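Local coordinates for glucose-binding protein (Thermus thermophilus HB27, PDB 2B3F) that binds galactose, probably as the solute-capturing component of a binding-protein-dependent sugar transport system, at residues E82-L87 and N294-V299; D103-K108 and S113-I118; N216-G221 and V228-Q233. All blocks are in the same frame, centred on the assembly; numbering follows the deposited sequence.

Contact 1 of 3, residues E82-L87 and N294-V299; sequences EDLSAL and NWLRLV
L296 points its CD1 methyl into the angle between L84, just before helix 85-91, and L87 in its first turn. CD1 of L296 lies 4.1 Å from CD2 of L84 and 4.0 Å from CD2 of L87. L296 crosses each of the two at about a right angle. The two leucines differ in rotamer: L84, at the N-cap position, has CG beside its backbone N (chi1 -54°), whereas L87 has CG anti to its own N (chi1 -177°), out toward helix 289-299, and its two methyls go to different partners. Its CD2 goes to L296, while its CD1 rests 3.9 Å from CG of R297. Helix 289-299 thus packs on the first turn of helix 85-91 at one side of the mixed sheet in this periplasmic-binding-protein fold, with V114 of strand 110-115 touching both L84 and L296. Past CG, the R297 chain bends at chi3 (53°). NH1 then reaches back to OD1 of N294 at 3.3 Å; the oxygen lies in the guanidinium plane, but the nitrogen stands above the amide carbonyl plane. NE forms a salt bridge with E91 farther along helix 85-91. OD1 of D83 accepts from N of S85, an Asx turn.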
# COMPACT_ATOMS: atom_id res chain seq x y z
N GLU A 82 4.43 21.89 -6.89
CA GLU A 82 4.90 23.00 -6.06
C GLU A 82 5.61 22.50 -4.80
O GLU A 82 5.22 21.51 -4.18
CB GLU A 82 3.75 23.91 -5.64
CG GLU A 82 3.15 24.71 -6.75
CD GLU A 82 2.37 25.92 -6.25
OE1 GLU A 82 2.73 26.45 -5.18
OE2 GLU A 82 1.39 26.31 -6.94
N ASP A 83 6.66 23.22 -4.42
CA ASP A 83 7.38 22.98 -3.18
C ASP A 83 6.51 23.44 -2.03
O ASP A 83 6.02 24.58 -2.03
CB ASP A 83 8.69 23.78 -3.23
CG ASP A 83 9.59 23.57 -2.04
OD1 ASP A 83 9.26 22.83 -1.10
OD2 ASP A 83 10.69 24.18 -2.05
N LEU A 84 6.31 22.56 -1.05
CA LEU A 84 5.43 22.79 0.09
C LEU A 84 6.18 23.17 1.37
O LEU A 84 5.57 23.21 2.44
CB LEU A 84 4.58 21.54 0.36
CG LEU A 84 3.78 21.00 -0.83
CD1 LEU A 84 3.01 19.74 -0.41
CD2 LEU A 84 2.82 22.05 -1.35
N SER A 85 7.48 23.44 1.27
CA SER A 85 8.30 23.76 2.45
C SER A 85 7.69 24.86 3.33
O SER A 85 7.61 24.71 4.56
CB SER A 85 9.72 24.14 2.01
OG SER A 85 10.36 23.05 1.34
N ALA A 86 7.21 25.94 2.71
CA ALA A 86 6.65 27.08 3.48
C ALA A 86 5.39 26.68 4.22
O ALA A 86 5.16 27.06 5.36
CB ALA A 86 6.36 28.24 2.54
N LEU A 87 4.55 25.87 3.55
CA LEU A 87 3.35 25.34 4.18
C LEU A 87 3.71 24.44 5.35
O LEU A 87 3.07 24.49 6.40
CB LEU A 87 2.50 24.58 3.15
CG LEU A 87 1.18 24.02 3.65
CD1 LEU A 87 0.27 25.13 4.09
CD2 LEU A 87 0.55 23.20 2.51
N ASN A 294 -5.93 24.54 1.22
CA ASN A 294 -6.75 24.28 2.39
C ASN A 294 -7.08 22.79 2.58
O ASN A 294 -7.21 22.29 3.70
CB ASN A 294 -8.01 25.15 2.34
CG ASN A 294 -7.69 26.64 2.57
OD1 ASN A 294 -6.66 26.95 3.18
ND2 ASN A 294 -8.55 27.53 2.08
N TRP A 295 -7.17 22.06 1.48
CA TRP A 295 -7.31 20.61 1.57
C TRP A 295 -6.05 20.00 2.20
O TRP A 295 -6.14 19.16 3.09
CB TRP A 295 -7.60 20.02 0.18
CG TRP A 295 -7.57 18.52 0.10
CD1 TRP A 295 -6.57 17.76 -0.42
CD2 TRP A 295 -8.57 17.59 0.55
NE1 TRP A 295 -6.87 16.43 -0.33
CE2 TRP A 295 -8.09 16.29 0.27
CE3 TRP A 295 -9.82 17.73 1.16
CZ2 TRP A 295 -8.82 15.14 0.56
CZ3 TRP A 295 -10.53 16.60 1.48
CH2 TRP A 295 -10.04 15.31 1.16
N LEU A 296 -4.87 20.42 1.74
CA LEU A 296 -3.61 19.94 2.32
C LEU A 296 -3.53 20.19 3.83
O LEU A 296 -3.09 19.33 4.61
CB LEU A 296 -2.40 20.57 1.61
CG LEU A 296 -2.28 20.32 0.11
CD1 LEU A 296 -1.00 20.93 -0.43
CD2 LEU A 296 -2.36 18.81 -0.21
N ARG A 297 -3.97 21.38 4.25
CA ARG A 297 -3.95 21.72 5.67
C ARG A 297 -4.86 20.80 6.47
O ARG A 297 -4.53 20.39 7.58
CB ARG A 297 -4.34 23.19 5.88
CG ARG A 297 -3.33 24.17 5.27
CD ARG A 297 -3.79 25.61 5.40
NE ARG A 297 -4.10 25.89 6.81
CZ ARG A 297 -5.24 26.42 7.26
NH1 ARG A 297 -6.20 26.82 6.42
NH2 ARG A 297 -5.39 26.60 8.57
N LEU A 298 -5.99 20.43 5.87
CA LEU A 298 -6.89 19.48 6.49
C LEU A 298 -6.32 18.06 6.57
O LEU A 298 -6.33 17.42 7.62
CB LEU A 298 -8.25 19.46 5.76
CG LEU A 298 -9.21 18.35 6.20
CD1 LEU A 298 -9.58 18.48 7.64
CD2 LEU A 298 -10.46 18.35 5.32
N VAL A 299 -5.83 17.55 5.44
CA VAL A 299 -5.34 16.16 5.44
C VAL A 299 -4.07 16.01 6.29
O VAL A 299 -3.79 14.93 6.78
CB VAL A 299 -5.14 15.56 4.00
CG1 VAL A 299 -6.43 15.71 3.18
CG2 VAL A 299 -4.01 16.18 3.32

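Contact 2 of 3, residues D103-K108 and S113-I118; sequences DLISYK and SVPVNI
I105, near the C-terminal end of helix 99-105, lays its whole branched side chain against S113 and reaches P115 with its tip. CB already sits 4.0 Å from OG of S113. From there the chain forks. The CG2 methyl approaches the same hydroxyl oxygen, 3.5 Å from OG, a van der Waals contact; the hydroxyl makes its hydrogen bond with S279 of strand 272-280. The other branch starts with CG1 wedged between the backbone N and the carbonyl carbon (chi1 58°), 4.2 Å from the S113 carbonyl oxygen, and runs on extended (chi2 175°). That course carries CD1 to within 3.3 Å of O of S113 and 3.8 Å of CD of P115, touching CD and, slightly farther off, CG of its ring; the two side chains cross at about a right angle. The methyl thus covers a buried carbonyl oxygen that has no hydrogen-bonding partner in the model, as is also true of N of S113. Trimming I105 to an alanine would probably open a gap beside the P115 ring and strip the S113 carbonyl of its apolar cover. I105 is also backbone-bonded to W112, just before S113. The arrangement is that of a beta hairpin, strands 106-107 and 110-115, entered directly from a helix, its longer strand pairing in turn with strand 272-280 of the mixed sheet.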
# COMPACT_ATOMS: atom_id res chain seq x y z
N ASP A 103 11.60 12.33 5.21
CA ASP A 103 12.64 12.00 4.24
C ASP A 103 12.05 11.47 2.93
O ASP A 103 12.52 11.84 1.87
CB ASP A 103 13.62 10.98 4.82
CG ASP A 103 14.50 11.56 5.93
OD1 ASP A 103 14.64 12.81 6.06
OD2 ASP A 103 15.07 10.74 6.68
N LEU A 104 11.00 10.65 3.00
CA LEU A 104 10.39 10.06 1.78
C LEU A 104 9.72 11.06 0.88
O LEU A 104 9.56 10.81 -0.32
CB LEU A 104 9.32 9.03 2.15
CG LEU A 104 9.73 7.69 2.69
CD1 LEU A 104 8.49 6.91 3.02
CD2 LEU A 104 10.59 6.92 1.68
N ILE A 105 9.29 12.18 1.44
CA ILE A 105 8.58 13.21 0.67
C ILE A 105 9.47 14.41 0.31
O ILE A 105 9.00 15.36 -0.33
CB ILE A 105 7.29 13.70 1.42
CG1 ILE A 105 7.63 14.25 2.82
CG2 ILE A 105 6.33 12.55 1.58
CD1 ILE A 105 6.47 14.84 3.57
N SER A 106 10.75 14.32 0.67
CA SER A 106 11.72 15.41 0.52
C SER A 106 12.70 15.08 -0.60
O SER A 106 13.12 13.93 -0.73
CB SER A 106 12.48 15.60 1.83
OG SER A 106 11.63 16.10 2.85
N TYR A 107 13.08 16.08 -1.38
CA TYR A 107 14.00 15.87 -2.50
C TYR A 107 14.56 17.20 -2.99
O TYR A 107 13.81 18.15 -3.24
CB TYR A 107 13.26 15.18 -3.65
CG TYR A 107 14.11 14.84 -4.87
CD1 TYR A 107 15.10 13.85 -4.79
CD2 TYR A 107 13.89 15.46 -6.10
CE1 TYR A 107 15.87 13.51 -5.90
CE2 TYR A 107 14.66 15.12 -7.22
CZ TYR A 107 15.65 14.15 -7.10
OH TYR A 107 16.43 13.79 -8.19
N LYS A 108 15.88 17.25 -3.16
CA LYS A 108 16.56 18.43 -3.69
C LYS A 108 16.13 19.74 -3.01
O LYS A 108 15.89 20.75 -3.66
CB LYS A 108 16.39 18.51 -5.20
CG LYS A 108 17.17 17.42 -5.92
CD LYS A 108 17.52 17.79 -7.34
CE LYS A 108 18.37 16.72 -8.02
NZ LYS A 108 19.53 16.21 -7.18
N SER A 113 4.79 16.58 -0.85
CA SER A 113 3.42 16.15 -0.57
C SER A 113 3.17 16.09 0.94
O SER A 113 4.11 16.21 1.74
CB SER A 113 3.11 14.78 -1.20
OG SER A 113 3.84 13.78 -0.54
N VAL A 114 1.91 15.90 1.30
CA VAL A 114 1.48 15.85 2.69
C VAL A 114 0.90 14.46 2.97
O VAL A 114 -0.13 14.11 2.39
CB VAL A 114 0.40 16.90 2.98
CG1 VAL A 114 0.02 16.90 4.47
CG2 VAL A 114 0.85 18.27 2.48
N PRO A 115 1.56 13.68 3.83
CA PRO A 115 1.06 12.35 4.16
C PRO A 115 -0.23 12.38 4.98
O PRO A 115 -0.34 13.16 5.92
CB PRO A 115 2.19 11.71 4.97
CG PRO A 115 3.34 12.66 4.89
CD PRO A 115 2.84 13.99 4.53
N VAL A 116 -1.19 11.54 4.61
CA VAL A 116 -2.44 11.45 5.34
C VAL A 116 -2.52 10.23 6.25
O VAL A 116 -3.34 10.19 7.16
CB VAL A 116 -3.67 11.53 4.40
CG1 VAL A 116 -3.77 10.32 3.50
CG2 VAL A 116 -4.97 11.71 5.22
N ASN A 117 -1.68 9.24 6.00
CA ASN A 117 -1.76 7.98 6.69
C ASN A 117 -0.46 7.19 6.61
O ASN A 117 0.53 7.61 5.99
CB ASN A 117 -2.93 7.14 6.12
CG ASN A 117 -2.70 6.69 4.68
OD1 ASN A 117 -1.62 6.86 4.13
ND2 ASN A 117 -3.72 6.08 4.07
N ILE A 118 -0.50 6.04 7.26
CA ILE A 118 0.47 4.98 7.09
C ILE A 118 -0.34 3.68 6.92
O ILE A 118 -1.15 3.33 7.76
CB ILE A 118 1.41 4.82 8.31
CG1 ILE A 118 2.23 6.10 8.55
CG2 ILE A 118 2.31 3.62 8.16
CD1 ILE A 118 3.29 6.40 7.53

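Contact 3 of 3, residues N216-G221 and V228-Q233; sequences NKDAAG and VDRVVQ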
# COMPACT_ATOMS: atom_id res chain seq x y z
N ASN A 216 -6.03 -19.76 -5.13
CA ASN A 216 -7.14 -20.03 -6.04
C ASN A 216 -6.72 -19.79 -7.50
O ASN A 216 -6.04 -18.81 -7.82
CB ASN A 216 -8.38 -19.18 -5.68
CG ASN A 216 -8.03 -17.72 -5.43
OD1 ASN A 216 -7.31 -17.43 -4.47
ND2 ASN A 216 -8.55 -16.81 -6.28
N LYS A 217 -7.14 -20.68 -8.39
CA LYS A 217 -6.69 -20.64 -9.77
C LYS A 217 -7.37 -19.54 -10.58
O LYS A 217 -6.89 -19.19 -11.67
CB LYS A 217 -6.92 -22.02 -10.43
CG LYS A 217 -6.21 -23.17 -9.72
CD LYS A 217 -4.87 -23.49 -10.35
CE LYS A 217 -4.00 -24.42 -9.49
NZ LYS A 217 -4.78 -25.53 -8.85
N ASP A 218 -8.46 -19.00 -10.05
CA ASP A 218 -9.19 -17.91 -10.71
C ASP A 218 -8.72 -16.48 -10.30
O ASP A 218 -9.37 -15.48 -10.62
CB ASP A 218 -10.71 -18.04 -10.49
CG ASP A 218 -11.14 -17.92 -9.02
OD1 ASP A 218 -10.31 -18.01 -8.09
OD2 ASP A 218 -12.36 -17.76 -8.80
N ALA A 219 -7.57 -16.43 -9.61
CA ALA A 219 -7.06 -15.19 -9.03
C ALA A 219 -7.01 -14.01 -10.00
O ALA A 219 -7.34 -12.88 -9.62
CB ALA A 219 -5.70 -15.44 -8.44
N ALA A 220 -6.60 -14.25 -11.25
CA ALA A 220 -6.31 -13.16 -12.18
C ALA A 220 -7.46 -12.17 -12.39
O ALA A 220 -7.21 -11.00 -12.67
CB ALA A 220 -5.88 -13.70 -13.54
N GLY A 221 -8.71 -12.61 -12.28
CA GLY A 221 -9.85 -11.76 -12.54
C GLY A 221 -10.55 -11.25 -11.29
O GLY A 221 -11.64 -10.71 -11.40
N VAL A 228 -10.25 -10.96 -0.31
CA VAL A 228 -10.57 -10.92 1.11
C VAL A 228 -11.86 -11.68 1.39
O VAL A 228 -11.93 -12.43 2.36
CB VAL A 228 -10.67 -9.45 1.65
CG1 VAL A 228 -11.15 -9.44 3.11
CG2 VAL A 228 -9.30 -8.77 1.54
N ASP A 229 -12.85 -11.46 0.53
CA ASP A 229 -14.15 -12.12 0.66
C ASP A 229 -13.98 -13.64 0.75
O ASP A 229 -14.72 -14.29 1.48
CB ASP A 229 -15.05 -11.78 -0.53
CG ASP A 229 -15.63 -10.39 -0.47
OD1 ASP A 229 -15.53 -9.70 0.59
OD2 ASP A 229 -16.22 -9.99 -1.49
N ARG A 230 -13.03 -14.22 0.01
CA ARG A 230 -12.82 -15.67 0.06
C ARG A 230 -12.46 -16.14 1.45
O ARG A 230 -12.89 -17.20 1.89
CB ARG A 230 -11.73 -16.15 -0.93
CG ARG A 230 -12.16 -16.06 -2.39
CD ARG A 230 -11.07 -16.53 -3.33
NE ARG A 230 -10.81 -17.95 -3.14
CZ ARG A 230 -11.51 -18.92 -3.71
NH1 ARG A 230 -12.50 -18.63 -4.55
NH2 ARG A 230 -11.20 -20.18 -3.44
N VAL A 231 -11.65 -15.35 2.15
CA VAL A 231 -11.30 -15.67 3.52
C VAL A 231 -12.54 -15.54 4.44
O VAL A 231 -12.79 -16.43 5.28
CB VAL A 231 -10.14 -14.78 4.03
CG1 VAL A 231 -9.84 -15.05 5.49
CG2 VAL A 231 -8.90 -15.01 3.20
N VAL A 232 -13.30 -14.46 4.28
CA VAL A 232 -14.52 -14.25 5.09
C VAL A 232 -15.49 -15.43 4.91
O VAL A 232 -16.13 -15.88 5.87
CB VAL A 232 -15.17 -12.90 4.75
CG1 VAL A 232 -16.50 -12.69 5.52
CG2 VAL A 232 -14.15 -11.75 5.08
N GLN A 233 -15.54 -15.95 3.69
CA GLN A 233 -16.37 -17.10 3.33
C GLN A 233 -15.81 -18.48 3.73
O GLN A 233 -16.52 -19.48 3.68
CB GLN A 233 -16.58 -17.08 1.83
CG GLN A 233 -17.43 -15.94 1.36
CD GLN A 233 -17.21 -15.58 -0.09
OE1 GLN A 233 -16.31 -16.11 -0.73
NE2 GLN A 233 -18.02 -14.67 -0.61
O HOH W 1 -13.49 -16.59 -6.44
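The amide of N216 lies over one face of the R230 guanidinium in an offset stack, the two planes only 15° apart. N216 CG stands 3.6 Å from NE of R230, and CB is 3.7 Å from CZ, lying above the guanidinium plane toward its rim. The R230 chain runs straight through chi2 and bends at chi3 (65°), bringing the guanidinium to the amide. ND2 of N216 donates, within the amide plane, to OD1 of D218 at 2.8 Å, nearly straight at 164°; OD1 of N216 accepts from the backbone N of L163. These two bonds probably fix the rotation of the amide and hold it flat against the arginine. D218 OD1 lies over the same face, 4.2 Å from NH1 of R230 and well out of plane; any attraction is probably of charge alone, with no N-H pointing at the oxygen. One water closes the circuit, donating to OD2 of D218 and accepting from NH1 of R230 at 3.0 Å. The type I turn N216-A219 belongs to the connection between helices 199-212 and 224-233; the stack ties it to the latter helix, beside strand 161-162, which N216 meets through L161 and R230 through A162.

Overall arrangement
Contacts 1 and 2 are neighbours, their centres about 11 Å apart, and they touch where L84 packs on S113 and V114. Both rest on strand 110-115 of the large mixed sheet: contact 1 sets helices 85-91 and 289-299 beside it, and contact 2 folds the end of helix 99-105 onto it. Contact 3 lies across the chain's centre, about 40 and 33 Å from contacts 1 and 2, centre to centre, next to the four-stranded sheet. Along the chain, 82-87 and 294-299 enclose the other two contacts, which follow in series. The chain thus comes back to the lobe of contacts 1 and 2 after building the part that holds contact 3, consistent with the two-lobed architecture of periplasmic binding proteins.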